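Side-chain contacts in peptide-binding protein (Photobacterium damsela subsp. piscicida, PDB 6SQX), which cleaves the peptidoglycan of potentially competing bacteria as a secreted NlpC/P60 D,L-endopeptidase, probably cysteine-dependent: residues Y59-Y64 against T290-T295; S257-P260 against K265-I268; K299-Q304 against I378-L383; S179-G184 against T199-Q204. All coordinates share one frame; numbering follows the deposited sequence.

How the contacts relate
Contact 1 touches each of the other three, and so illustrates how small, mainly apolar contacts can be joined through neighbouring residues. Its Phe60 and Trp292 both pack on Ile258 of contact 2, with centres about 13 Å apart, and its Tyr64 packs on Gln204 of contact 4, whose centre is about 17 Å away. Contacts 2 and 4 meet where Leu259 reaches Gly184. Contact 3, on the NlpC/P60 side, is linked to contact 1 by Asn300 and Thr295 but stays about 11 Å from contact 4 at the nearest atoms. Contacts 1 and 3 both border helix 326-334, which follows the oxidised Cys324, modelled as cysteinesulfonic acid.

Contact 1: Y59-Y64 against T290-T295; sequences YFNTQY and TTWPMT
Phe60 and Trp292 meet obliquely, their planes inclined by 55° and the ring centroids 5.2 Å apart. The closest approach is Phe60 CE1 to Trp292 CZ2 at 3.4 Å, while Phe60 CD1 lies at the indole edge, in its plane. Each side chain has CG swung opposite its own backbone nitrogen, which sends the two rings out from helix and loop to meet in between. Asn61 adds a polar touch: its OD1 sits in the indole plane, 3.5 Å from Trp292 CH2, with the amide turned 40° from the ring. This seam joins the N-terminal helix 50-64 to the chain that follows strand 289-291, itself an outer strand of a five-stranded antiparallel sheet consistent with a second SH3-like barrel. The peptide before Pro293 is cis, and the proline folds back so that its CG lies 3.8 Å above the indole plane of Trp292, a CH-pi type of cover. Beyond the pair, Trp292 NE1 donates to Ser333 O, and Phe60 makes an edge-to-face contact with Trp338.

Contact 2: S257-P260 against K265-I268; sequences SILP and KLKI
Leu259 opens the contact by turning its side chain onto the neighbouring strand. Its CB lies 3.7 Å from Leu266 CD1 and 3.6 Å from the carbonyl oxygen Lys267 O, whereas the CD1 branch runs on to Ile268 CG2 at 4.0 Å. The leucine crosses both partners at a slant. Ile268 can offer its CG2 methyl because its CG1 branch occupies the crowded position between backbone nitrogen and carbonyl carbon (chi1 57°), leaving CG2 beside the nitrogen. Leu266, its CG opposite the backbone nitrogen, brings its CD1 back toward the first strand.

Pro260 follows and supplies the one hydrogen bond across the pair. Lys267 N donates to Pro260 O over 2.9 Å in a nearly straight bond, 164° at the hydrogen, yet the donor stands 36° out of the carbonyl plane. A proline has no N-H to return the favour, and Lys267 O is instead met by the ring, with Pro260 CD 3.7 Å away. That oxygen is buried here and finds no hydrogen-bond partner. The aliphatic chain of Lys267 leaves the contact fully extended, and its NZ bonds to Tyr229 OH, a tyrosine that also touches Pro260. The arrangement is that of an antiparallel beta hairpin, strands 259-262 and 265-271, in which proline reduces a hydrogen-bonded pair to a single bond within a sheet resembling that of an SH3 barrel.

Contact 3: K299-Q304 against I378-L383; sequences KNFAHQ and IPFMTL
Phe301 gives up the most surface, projecting from helix 298-308 toward the turn that carries Phe380 and Met381. Phe301 CZ meets the terminal methyl of Met381, CE, at 3.7 Å, with the two side chains crossing at about a right angle. The methionine reaches this place because its chain bends at chi2 (-68°), folding CE toward the helix although its CB does not aim there. Phe380 is the second aromatic, a looser neighbour: Phe301 CD2 and Phe380 CD1 are 4.5 Å apart, and the approach is oblique to both rings. Between the two touches lies a carbonyl, Phe380 O, 4.3 Å from Phe301 CE2; the contact buries it, and it has no hydrogen-bond partner.

The turn is a type II beta turn from Ile378 to Met381, leading into strand 382-387 of the antiparallel sheet in the NlpC/P60 domain. In this papain-like fold helices pack against such a sheet, and here helix 298-308 meets the loop at the start of one strand. Phe380 occupies the third turn position with the positive phi (76°) that this class of turn uses there. Ile378 O is gripped twice, by Met381 N at 3.0 Å and by Thr382 OG1 at 2.9 Å, the two donors reaching it from opposite faces of its carbonyl plane. Beyond the two segments, Phe301 stacks with Phe335, Met381 touches Phe332 of helix 326-334 and Phe380 packs on Met400 of strand 395-405.

Contact 4: S179-G184 against T199-Q204; sequences SALWTG and TLIKGQ
Leu181 reaches across to Ile201 tip to tip, with Leu181 CD1 and Ile201 CD1 3.9 Å apart. Its other branch serves a different partner: Leu181 CD2 lies 3.9 Å from Gln204 CB, which it passes at a slant, and 4.2 Å from Gly203 O. One leucine thus divides its two methyls between a strand residue and the residue just beyond the strand end. For Ile201, a chi1 of 67° lodges CG1 between the backbone nitrogen and carbonyl carbon, from where CD1 extends to the leucine.

In the next shell, the backbone of Leu181 bonds to Ala149, tying strand 177-181 to strand 149-152, while Ile201 packs on Leu189 and Val210 of the strands flanking 198-203. The leucine therefore bridges a two-stranded and a five-stranded antiparallel sheet inside the SH3b1-type domain, in keeping with the small barrel core of SH3 folds. Gln204 has a left-handed backbone (phi 54°, psi 26°) and a chain bent at chi2. Its OE1 accepts from Trp338 NE1, with a further weak bond from Lys329 NZ, both residues of the NlpC/P60 range. No hydrogen bond spans the two segments, so their meeting rests on apolar fit, whereas the hydrogen bonding of Gln204 OE1 is directed to the neighbouring domain.

Contact 1: Y59-Y64 against T290-T295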
loop_
_atom_site.group_PDB
_atom_site.type_symbol
_atom_site.label_atom_id
_atom_site.label_comp_id
_atom_site.label_asym_id
_atom_site.label_seq_id
_atom_site.Cartn_x
_atom_site.Cartn_y
_atom_site.Cartn_z
ATOM N N TYR A 59 -13.359 11.344 -6.930
ATOM C CA TYR A 59 -13.399 9.916 -6.653
ATOM C C TYR A 59 -12.652 9.603 -5.368
ATOM O O TYR A 59 -13.154 8.868 -4.516
ATOM C CB TYR A 59 -12.840 9.122 -7.838
ATOM C CG TYR A 59 -12.824 7.632 -7.669
ATOM C CD1 TYR A 59 -14.006 6.911 -7.582
ATOM C CD2 TYR A 59 -11.615 6.924 -7.614
ATOM C CE1 TYR A 59 -13.997 5.533 -7.451
ATOM C CE2 TYR A 59 -11.589 5.541 -7.477
ATOM C CZ TYR A 59 -12.792 4.837 -7.388
ATOM O OH TYR A 59 -12.772 3.470 -7.252
ATOM N N PHE A 60 -11.445 10.185 -5.197
ATOM C CA PHE A 60 -10.699 9.993 -3.957
ATOM C C PHE A 60 -11.550 10.325 -2.728
ATOM O O PHE A 60 -11.577 9.561 -1.755
ATOM C CB PHE A 60 -9.388 10.807 -3.971
ATOM C CG PHE A 60 -8.539 10.595 -2.756
ATOM C CD1 PHE A 60 -8.847 11.233 -1.552
ATOM C CD2 PHE A 60 -7.424 9.759 -2.814
ATOM C CE1 PHE A 60 -8.094 10.989 -0.404
ATOM C CE2 PHE A 60 -6.655 9.526 -1.678
ATOM C CZ PHE A 60 -6.996 10.153 -0.464
ATOM N N ASN A 61 -12.197 11.490 -2.728
ATOM C CA ASN A 61 -12.970 11.865 -1.544
ATOM C C ASN A 61 -14.104 10.876 -1.278
ATOM O O ASN A 61 -14.350 10.498 -0.128
ATOM C CB ASN A 61 -13.457 13.307 -1.654
ATOM C CG ASN A 61 -12.345 14.330 -1.303
ATOM O OD1 ASN A 61 -11.326 13.975 -0.684
ATOM N ND2 ASN A 61 -12.555 15.592 -1.671
ATOM N N THR A 62 -14.763 10.384 -2.337
ATOM C CA THR A 62 -15.828 9.409 -2.126
ATOM C C THR A 62 -15.288 8.136 -1.503
ATOM O O THR A 62 -15.864 7.609 -0.542
ATOM C CB THR A 62 -16.523 9.095 -3.443
ATOM O OG1 THR A 62 -17.146 10.294 -3.937
ATOM C CG2 THR A 62 -17.609 8.008 -3.231
ATOM N N GLN A 63 -14.148 7.644 -2.011
ATOM C CA GLN A 63 -13.637 6.376 -1.514
ATOM C C GLN A 63 -13.013 6.540 -0.137
ATOM O O GLN A 63 -13.165 5.670 0.741
ATOM C CB GLN A 63 -12.580 5.792 -2.473
ATOM C CG GLN A 63 -13.076 5.601 -3.936
ATOM C CD GLN A 63 -14.353 4.750 -4.046
ATOM O OE1 GLN A 63 -15.424 5.183 -3.647
ATOM N NE2 GLN A 63 -14.221 3.530 -4.578
ATOM N N TYR A 64 -12.262 7.636 0.036
ATOM C CA TYR A 64 -11.504 7.845 1.269
ATOM C C TYR A 64 -12.426 8.085 2.464
ATOM O O TYR A 64 -12.139 7.618 3.580
ATOM C CB TYR A 64 -10.580 9.045 1.088
ATOM C CG TYR A 64 -9.621 9.309 2.217
ATOM C CD1 TYR A 64 -8.533 8.466 2.436
ATOM C CD2 TYR A 64 -9.753 10.446 3.020
ATOM C CE1 TYR A 64 -7.593 8.743 3.443
ATOM C CE2 TYR A 64 -8.836 10.712 4.017
ATOM C CZ TYR A 64 -7.781 9.839 4.231
ATOM O OH TYR A 64 -6.829 10.105 5.210
ATOM N N THR A 290 2.397 20.401 2.910
ATOM C CA THR A 290 1.858 21.295 1.901
ATOM C C THR A 290 0.356 21.070 1.769
ATOM O O THR A 290 -0.153 20.011 2.119
ATOM C CB THR A 290 2.581 21.121 0.551
ATOM O OG1 THR A 290 2.337 22.259 -0.289
ATOM C CG2 THR A 290 2.079 19.893 -0.145
ATOM N N THR A 291 -0.342 22.073 1.238
ATOM C CA THR A 291 -1.782 21.925 1.063
ATOM C C THR A 291 -2.093 20.716 0.190
ATOM O O THR A 291 -1.468 20.501 -0.854
ATOM C CB THR A 291 -2.384 23.196 0.440
ATOM O OG1 THR A 291 -2.167 24.314 1.315
ATOM C CG2 THR A 291 -3.893 23.029 0.185
ATOM N N TRP A 292 -3.069 19.928 0.622
ATOM C CA TRP A 292 -3.488 18.715 -0.059
ATOM C C TRP A 292 -4.759 19.004 -0.857
ATOM O O TRP A 292 -5.598 19.786 -0.406
ATOM C CB TRP A 292 -3.764 17.640 0.998
ATOM C CG TRP A 292 -4.221 16.349 0.409
ATOM C CD1 TRP A 292 -3.439 15.289 0.049
ATOM C CD2 TRP A 292 -5.574 15.972 0.129
ATOM N NE1 TRP A 292 -4.219 14.287 -0.488
ATOM C CE2 TRP A 292 -5.535 14.689 -0.442
ATOM C CE3 TRP A 292 -6.806 16.618 0.275
ATOM C CZ2 TRP A 292 -6.698 14.006 -0.826
ATOM C CZ3 TRP A 292 -7.955 15.959 -0.151
ATOM C CH2 TRP A 292 -7.890 14.665 -0.686
ATOM N N PRO A 293 -4.956 18.417 -2.058
ATOM C CA PRO A 293 -3.984 17.546 -2.737
ATOM C C PRO A 293 -2.805 18.302 -3.314
ATOM O O PRO A 293 -2.938 19.448 -3.766
ATOM C CB PRO A 293 -4.787 16.953 -3.895
ATOM C CG PRO A 293 -6.227 17.201 -3.556
ATOM C CD PRO A 293 -6.240 18.475 -2.801
ATOM N N MET A 294 -1.647 17.647 -3.299
ATOM C CA MET A 294 -0.476 18.247 -3.906
ATOM C C MET A 294 -0.707 18.377 -5.416
ATOM O O MET A 294 -1.331 17.516 -6.043
ATOM C CB MET A 294 0.713 17.334 -3.633
ATOM C CG MET A 294 2.013 17.766 -4.245
ATOM S SD MET A 294 3.421 16.718 -3.745
ATOM C CE MET A 294 3.555 17.094 -2.012
ATOM N N THR A 295 -0.178 19.438 -6.008
ATOM C CA THR A 295 -0.366 19.645 -7.432
ATOM C C THR A 295 0.324 18.535 -8.223
ATOM O O THR A 295 1.473 18.182 -7.915
ATOM C CB THR A 295 0.246 20.994 -7.804
ATOM O OG1 THR A 295 -0.447 22.030 -7.098
ATOM C CG2 THR A 295 0.128 21.248 -9.284
#

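Contact 2: S257-P260 against K265-I268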
loop_
_atom_site.group_PDB
_atom_site.type_symbol
_atom_site.label_atom_id
_atom_site.label_comp_id
_atom_site.label_asym_id
_atom_site.label_seq_id
_atom_site.Cartn_x
_atom_site.Cartn_y
_atom_site.Cartn_z
ATOM N N SER A 257 -0.386 10.876 5.038
ATOM C CA SER A 257 -1.359 11.409 5.977
ATOM C C SER A 257 -2.017 12.655 5.400
ATOM O O SER A 257 -1.409 13.431 4.667
ATOM C CB SER A 257 -0.658 11.841 7.266
ATOM O OG SER A 257 0.053 10.752 7.825
ATOM N N ILE A 258 -3.273 12.869 5.780
ATOM C CA ILE A 258 -4.078 13.973 5.327
ATOM C C ILE A 258 -4.719 14.564 6.579
ATOM O O ILE A 258 -5.529 13.908 7.247
ATOM C CB ILE A 258 -5.119 13.529 4.287
ATOM C CG1 ILE A 258 -4.424 12.937 3.048
ATOM C CG2 ILE A 258 -6.044 14.681 3.871
ATOM C CD1 ILE A 258 -5.441 12.133 2.154
ATOM N N LEU A 259 -4.312 15.785 6.945
ATOM C CA LEU A 259 -4.670 16.299 8.256
ATOM C C LEU A 259 -5.062 17.766 8.170
ATOM O O LEU A 259 -4.610 18.487 7.267
ATOM C CB LEU A 259 -3.473 16.185 9.217
ATOM C CG LEU A 259 -3.060 14.730 9.542
ATOM C CD1 LEU A 259 -1.638 14.706 10.165
ATOM C CD2 LEU A 259 -4.087 14.098 10.519
ATOM N N PRO A 260 -5.909 18.236 9.089
ATOM C CA PRO A 260 -6.281 19.657 9.109
ATOM C C PRO A 260 -5.102 20.570 9.437
ATOM O O PRO A 260 -4.146 20.187 10.120
ATOM C CB PRO A 260 -7.334 19.740 10.234
ATOM C CG PRO A 260 -7.865 18.337 10.374
ATOM C CD PRO A 260 -6.649 17.451 10.101
ATOM N N LYS A 265 -0.549 25.732 11.396
ATOM C CA LYS A 265 -0.267 24.699 12.379
ATOM C C LYS A 265 -1.098 23.468 12.060
ATOM O O LYS A 265 -2.312 23.563 11.845
ATOM C CB LYS A 265 -0.529 25.172 13.812
ATOM C CG LYS A 265 0.405 26.328 14.234
ATOM C CD LYS A 265 0.244 26.672 15.709
ATOM C CE LYS A 265 1.049 27.940 16.063
ATOM N NZ LYS A 265 0.771 28.423 17.442
ATOM N N LEU A 266 -0.431 22.332 12.017
ATOM C CA LEU A 266 -1.086 21.045 11.862
ATOM C C LEU A 266 -1.988 20.745 13.059
ATOM O O LEU A 266 -1.681 21.084 14.201
ATOM C CB LEU A 266 0.045 20.005 11.823
ATOM C CG LEU A 266 -0.283 18.572 11.492
ATOM C CD1 LEU A 266 -0.705 18.534 10.035
ATOM C CD2 LEU A 266 0.964 17.740 11.707
ATOM N N LYS A 267 -3.106 20.050 12.804
ATOM C CA LYS A 267 -3.898 19.476 13.884
ATOM C C LYS A 267 -3.928 17.956 13.719
ATOM O O LYS A 267 -3.983 17.434 12.595
ATOM C CB LYS A 267 -5.312 20.054 13.942
ATOM C CG LYS A 267 -5.363 21.574 14.167
ATOM C CD LYS A 267 -6.786 22.028 14.510
ATOM C CE LYS A 267 -6.817 23.433 15.089
ATOM N NZ LYS A 267 -8.159 23.691 15.654
ATOM N N ILE A 268 -3.816 17.241 14.831
ATOM C CA ILE A 268 -3.850 15.781 14.766
ATOM C C ILE A 268 -4.965 15.297 15.681
ATOM O O ILE A 268 -5.192 15.883 16.760
ATOM C CB ILE A 268 -2.510 15.133 15.167
ATOM C CG1 ILE A 268 -2.090 15.575 16.565
ATOM C CG2 ILE A 268 -1.429 15.411 14.144
ATOM C CD1 ILE A 268 -0.888 14.801 17.148
#

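Contact 3: K299-Q304 against I378-L383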
loop_
_atom_site.group_PDB
_atom_site.type_symbol
_atom_site.label_atom_id
_atom_site.label_comp_id
_atom_site.label_asym_id
_atom_site.label_seq_id
_atom_site.Cartn_x
_atom_site.Cartn_y
_atom_site.Cartn_z
ATOM N N LYS A 299 7.366 17.794 -11.618
ATOM C CA LYS A 299 8.311 18.083 -10.534
ATOM C C LYS A 299 7.874 17.449 -9.214
ATOM O O LYS A 299 8.686 16.833 -8.510
ATOM C CB LYS A 299 8.485 19.598 -10.338
ATOM C CG LYS A 299 9.460 20.258 -11.241
ATOM C CD LYS A 299 9.439 21.760 -10.993
ATOM C CE LYS A 299 10.665 22.426 -11.638
ATOM N NZ LYS A 299 10.558 23.907 -11.731
ATOM N N ASN A 300 6.593 17.626 -8.833
ATOM C CA ASN A 300 6.145 17.083 -7.555
ATOM C C ASN A 300 6.148 15.558 -7.542
ATOM O O ASN A 300 6.496 14.937 -6.520
ATOM C CB ASN A 300 4.764 17.622 -7.186
ATOM C CG ASN A 300 4.820 19.061 -6.679
ATOM O OD1 ASN A 300 5.896 19.523 -6.246
ATOM N ND2 ASN A 300 3.676 19.766 -6.683
ATOM N N PHE A 301 5.737 14.925 -8.651
ATOM C CA PHE A 301 5.822 13.461 -8.696
ATOM C C PHE A 301 7.267 13.004 -8.502
ATOM O O PHE A 301 7.527 12.037 -7.772
ATOM C CB PHE A 301 5.268 12.929 -10.022
ATOM C CG PHE A 301 3.835 12.467 -9.930
ATOM C CD1 PHE A 301 2.792 13.387 -9.956
ATOM C CD2 PHE A 301 3.532 11.111 -9.813
ATOM C CE1 PHE A 301 1.469 12.975 -9.852
ATOM C CE2 PHE A 301 2.192 10.688 -9.726
ATOM C CZ PHE A 301 1.185 11.631 -9.740
ATOM N N ALA A 302 8.214 13.703 -9.161
ATOM C CA ALA A 302 9.633 13.358 -9.047
ATOM C C ALA A 302 10.131 13.509 -7.614
ATOM O O ALA A 302 10.847 12.636 -7.103
ATOM C CB ALA A 302 10.466 14.202 -10.016
ATOM N N HIS A 303 9.782 14.630 -6.954
ATOM C CA HIS A 303 10.229 14.791 -5.574
ATOM C C HIS A 303 9.683 13.679 -4.692
ATOM O O HIS A 303 10.392 13.137 -3.836
ATOM C CB HIS A 303 9.765 16.121 -4.992
ATOM C CG HIS A 303 10.344 17.340 -5.639
ATOM N ND1 HIS A 303 11.692 17.495 -5.901
ATOM C CD2 HIS A 303 9.748 18.497 -6.020
ATOM C CE1 HIS A 303 11.891 18.693 -6.439
ATOM N NE2 HIS A 303 10.727 19.329 -6.515
ATOM N N GLN A 304 8.402 13.344 -4.865
ATOM C CA GLN A 304 7.809 12.327 -4.001
ATOM C C GLN A 304 8.390 10.953 -4.288
ATOM O O GLN A 304 8.720 10.205 -3.355
ATOM C CB GLN A 304 6.298 12.330 -4.183
ATOM C CG GLN A 304 5.690 13.605 -3.648
ATOM C CD GLN A 304 5.944 13.758 -2.165
ATOM O OE1 GLN A 304 5.566 12.894 -1.364
ATOM N NE2 GLN A 304 6.655 14.848 -1.788
ATOM N N ILE A 378 0.947 5.780 -20.736
ATOM C CA ILE A 378 1.274 7.122 -20.265
ATOM C C ILE A 378 2.266 7.022 -19.115
ATOM O O ILE A 378 1.909 6.516 -18.039
ATOM C CB ILE A 378 0.021 7.875 -19.797
ATOM C CG1 ILE A 378 -1.007 7.958 -20.931
ATOM C CG2 ILE A 378 0.410 9.247 -19.257
ATOM C CD1 ILE A 378 -2.206 8.865 -20.626
ATOM N N PRO A 379 3.503 7.486 -19.288
ATOM C CA PRO A 379 4.457 7.484 -18.167
ATOM C C PRO A 379 3.881 8.220 -16.973
ATOM O O PRO A 379 3.246 9.274 -17.114
ATOM C CB PRO A 379 5.682 8.221 -18.737
ATOM C CG PRO A 379 5.608 7.939 -20.238
ATOM C CD PRO A 379 4.112 7.958 -20.546
ATOM N N PHE A 380 4.080 7.629 -15.799
ATOM C CA PHE A 380 3.627 8.127 -14.506
ATOM C C PHE A 380 2.140 7.918 -14.274
ATOM O O PHE A 380 1.656 8.258 -13.174
ATOM C CB PHE A 380 4.004 9.595 -14.225
ATOM C CG PHE A 380 5.499 9.839 -14.228
ATOM C CD1 PHE A 380 6.263 9.701 -13.061
ATOM C CD2 PHE A 380 6.148 10.205 -15.391
ATOM C CE1 PHE A 380 7.641 9.913 -13.072
ATOM C CE2 PHE A 380 7.523 10.422 -15.407
ATOM C CZ PHE A 380 8.268 10.286 -14.243
ATOM N N MET A 381 1.401 7.339 -15.243
ATOM C CA MET A 381 -0.039 7.167 -15.116
ATOM C C MET A 381 -0.493 5.783 -15.558
ATOM O O MET A 381 -1.684 5.605 -15.843
ATOM C CB MET A 381 -0.784 8.275 -15.899
ATOM C CG MET A 381 -0.723 9.615 -15.203
ATOM S SD MET A 381 -1.669 9.632 -13.646
ATOM C CE MET A 381 -0.794 10.921 -12.781
ATOM N N THR A 382 0.410 4.815 -15.660
ATOM C CA THR A 382 0.059 3.461 -16.079
ATOM C C THR A 382 0.676 2.487 -15.108
ATOM O O THR A 382 1.862 2.604 -14.806
ATOM C CB THR A 382 0.643 3.179 -17.466
ATOM O OG1 THR A 382 0.233 4.213 -18.373
ATOM C CG2 THR A 382 0.160 1.818 -17.992
ATOM N N LEU A 383 -0.093 1.527 -14.626
ATOM C CA LEU A 383 0.419 0.476 -13.771
ATOM C C LEU A 383 0.766 -0.725 -14.639
ATOM O O LEU A 383 -0.017 -1.119 -15.508
ATOM C CB LEU A 383 -0.654 0.058 -12.760
ATOM C CG LEU A 383 -1.317 1.164 -11.935
ATOM C CD1 LEU A 383 -2.287 0.605 -10.910
ATOM C CD2 LEU A 383 -0.229 2.007 -11.220
#

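Contact 4: S179-G184 against T199-Q204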
loop_
_atom_site.group_PDB
_atom_site.type_symbol
_atom_site.label_atom_id
_atom_site.label_comp_id
_atom_site.label_asym_id
_atom_site.label_seq_id
_atom_site.Cartn_x
_atom_site.Cartn_y
_atom_site.Cartn_z
ATOM N N SER A 179 -1.721 -4.135 6.240
ATOM C CA SER A 179 -1.609 -2.775 5.720
ATOM C C SER A 179 -1.018 -1.865 6.786
ATOM O O SER A 179 -1.021 -2.200 7.972
ATOM C CB SER A 179 -2.980 -2.199 5.346
ATOM O OG SER A 179 -3.567 -3.009 4.338
ATOM N N ALA A 180 -0.572 -0.678 6.358
ATOM C CA ALA A 180 -0.145 0.365 7.287
ATOM C C ALA A 180 -1.060 1.564 7.078
ATOM O O ALA A 180 -1.060 2.153 5.987
ATOM C CB ALA A 180 1.295 0.790 6.986
ATOM N N LEU A 181 -1.835 1.929 8.111
ATOM C CA LEU A 181 -2.750 3.074 8.042
ATOM C C LEU A 181 -2.218 4.240 8.858
ATOM O O LEU A 181 -1.777 4.061 9.996
ATOM C CB LEU A 181 -4.170 2.713 8.549
ATOM C CG LEU A 181 -4.956 1.643 7.801
ATOM C CD1 LEU A 181 -6.308 1.399 8.475
ATOM C CD2 LEU A 181 -5.127 2.027 6.353
ATOM N N TRP A 182 -2.321 5.435 8.290
ATOM C CA TRP A 182 -1.727 6.598 8.923
ATOM C C TRP A 182 -2.709 7.332 9.831
ATOM O O TRP A 182 -3.925 7.338 9.610
ATOM C CB TRP A 182 -1.250 7.564 7.824
ATOM C CG TRP A 182 -0.426 6.863 6.790
ATOM C CD1 TRP A 182 -0.685 6.795 5.462
ATOM C CD2 TRP A 182 0.764 6.069 7.007
ATOM N NE1 TRP A 182 0.247 6.011 4.823
ATOM C CE2 TRP A 182 1.156 5.556 5.743
ATOM C CE3 TRP A 182 1.511 5.723 8.137
ATOM C CZ2 TRP A 182 2.278 4.749 5.576
ATOM C CZ3 TRP A 182 2.651 4.925 7.964
ATOM C CH2 TRP A 182 3.021 4.451 6.692
ATOM N N THR A 183 -2.152 8.017 10.842
ATOM C CA THR A 183 -2.951 8.900 11.677
ATOM C C THR A 183 -3.786 9.804 10.787
ATOM O O THR A 183 -3.286 10.379 9.813
ATOM C CB THR A 183 -1.972 9.768 12.493
ATOM O OG1 THR A 183 -1.230 8.921 13.368
ATOM C CG2 THR A 183 -2.730 10.838 13.308
ATOM N N GLY A 184 -5.074 9.941 11.131
ATOM C CA GLY A 184 -6.001 10.754 10.358
ATOM C C GLY A 184 -6.938 9.961 9.458
ATOM O O GLY A 184 -7.877 10.564 8.904
ATOM N N THR A 199 -9.157 -3.810 18.144
ATOM C CA THR A 199 -10.414 -3.445 17.506
ATOM C C THR A 199 -10.340 -3.795 16.033
ATOM O O THR A 199 -9.335 -3.513 15.378
ATOM C CB THR A 199 -10.720 -1.952 17.714
ATOM O OG1 THR A 199 -10.885 -1.719 19.116
ATOM C CG2 THR A 199 -12.028 -1.558 17.019
ATOM N N LEU A 200 -11.390 -4.446 15.524
ATOM C CA LEU A 200 -11.520 -4.754 14.111
ATOM C C LEU A 200 -12.102 -3.525 13.434
ATOM O O LEU A 200 -13.123 -2.994 13.887
ATOM C CB LEU A 200 -12.507 -5.920 13.956
ATOM C CG LEU A 200 -12.780 -6.374 12.497
ATOM C CD1 LEU A 200 -11.512 -6.785 11.677
ATOM C CD2 LEU A 200 -13.855 -7.473 12.460
ATOM N N ILE A 201 -11.414 -3.013 12.403
ATOM C CA ILE A 201 -11.784 -1.774 11.723
ATOM C C ILE A 201 -11.762 -1.981 10.216
ATOM O O ILE A 201 -11.229 -2.971 9.707
ATOM C CB ILE A 201 -10.810 -0.625 12.090
ATOM C CG1 ILE A 201 -9.371 -0.878 11.528
ATOM C CG2 ILE A 201 -10.766 -0.472 13.609
ATOM C CD1 ILE A 201 -8.468 0.319 11.571
ATOM N N LYS A 202 -12.315 -1.015 9.492
ATOM C CA LYS A 202 -12.087 -0.975 8.052
ATOM C C LYS A 202 -11.918 0.467 7.610
ATOM O O LYS A 202 -12.537 1.374 8.175
ATOM C CB LYS A 202 -13.224 -1.674 7.268
ATOM C CG LYS A 202 -14.652 -1.194 7.626
ATOM C CD LYS A 202 -15.635 -2.184 6.985
ATOM C CE LYS A 202 -17.090 -1.821 7.272
ATOM N NZ LYS A 202 -17.684 -0.826 6.310
ATOM N N GLY A 203 -11.078 0.662 6.596
ATOM C CA GLY A 203 -10.865 1.987 6.036
ATOM C C GLY A 203 -9.778 1.918 4.982
ATOM O O GLY A 203 -8.965 0.988 4.971
ATOM N N GLN A 204 -9.796 2.912 4.083
ATOM C CA GLN A 204 -8.807 2.955 3.000
ATOM C C GLN A 204 -8.761 1.655 2.176
ATOM O O GLN A 204 -7.764 1.354 1.506
ATOM C CB GLN A 204 -7.419 3.370 3.522
ATOM C CG GLN A 204 -7.149 4.870 3.483
ATOM C CD GLN A 204 -6.989 5.376 2.068
ATOM O OE1 GLN A 204 -7.829 5.099 1.209
ATOM N NE2 GLN A 204 -5.882 6.072 1.785
#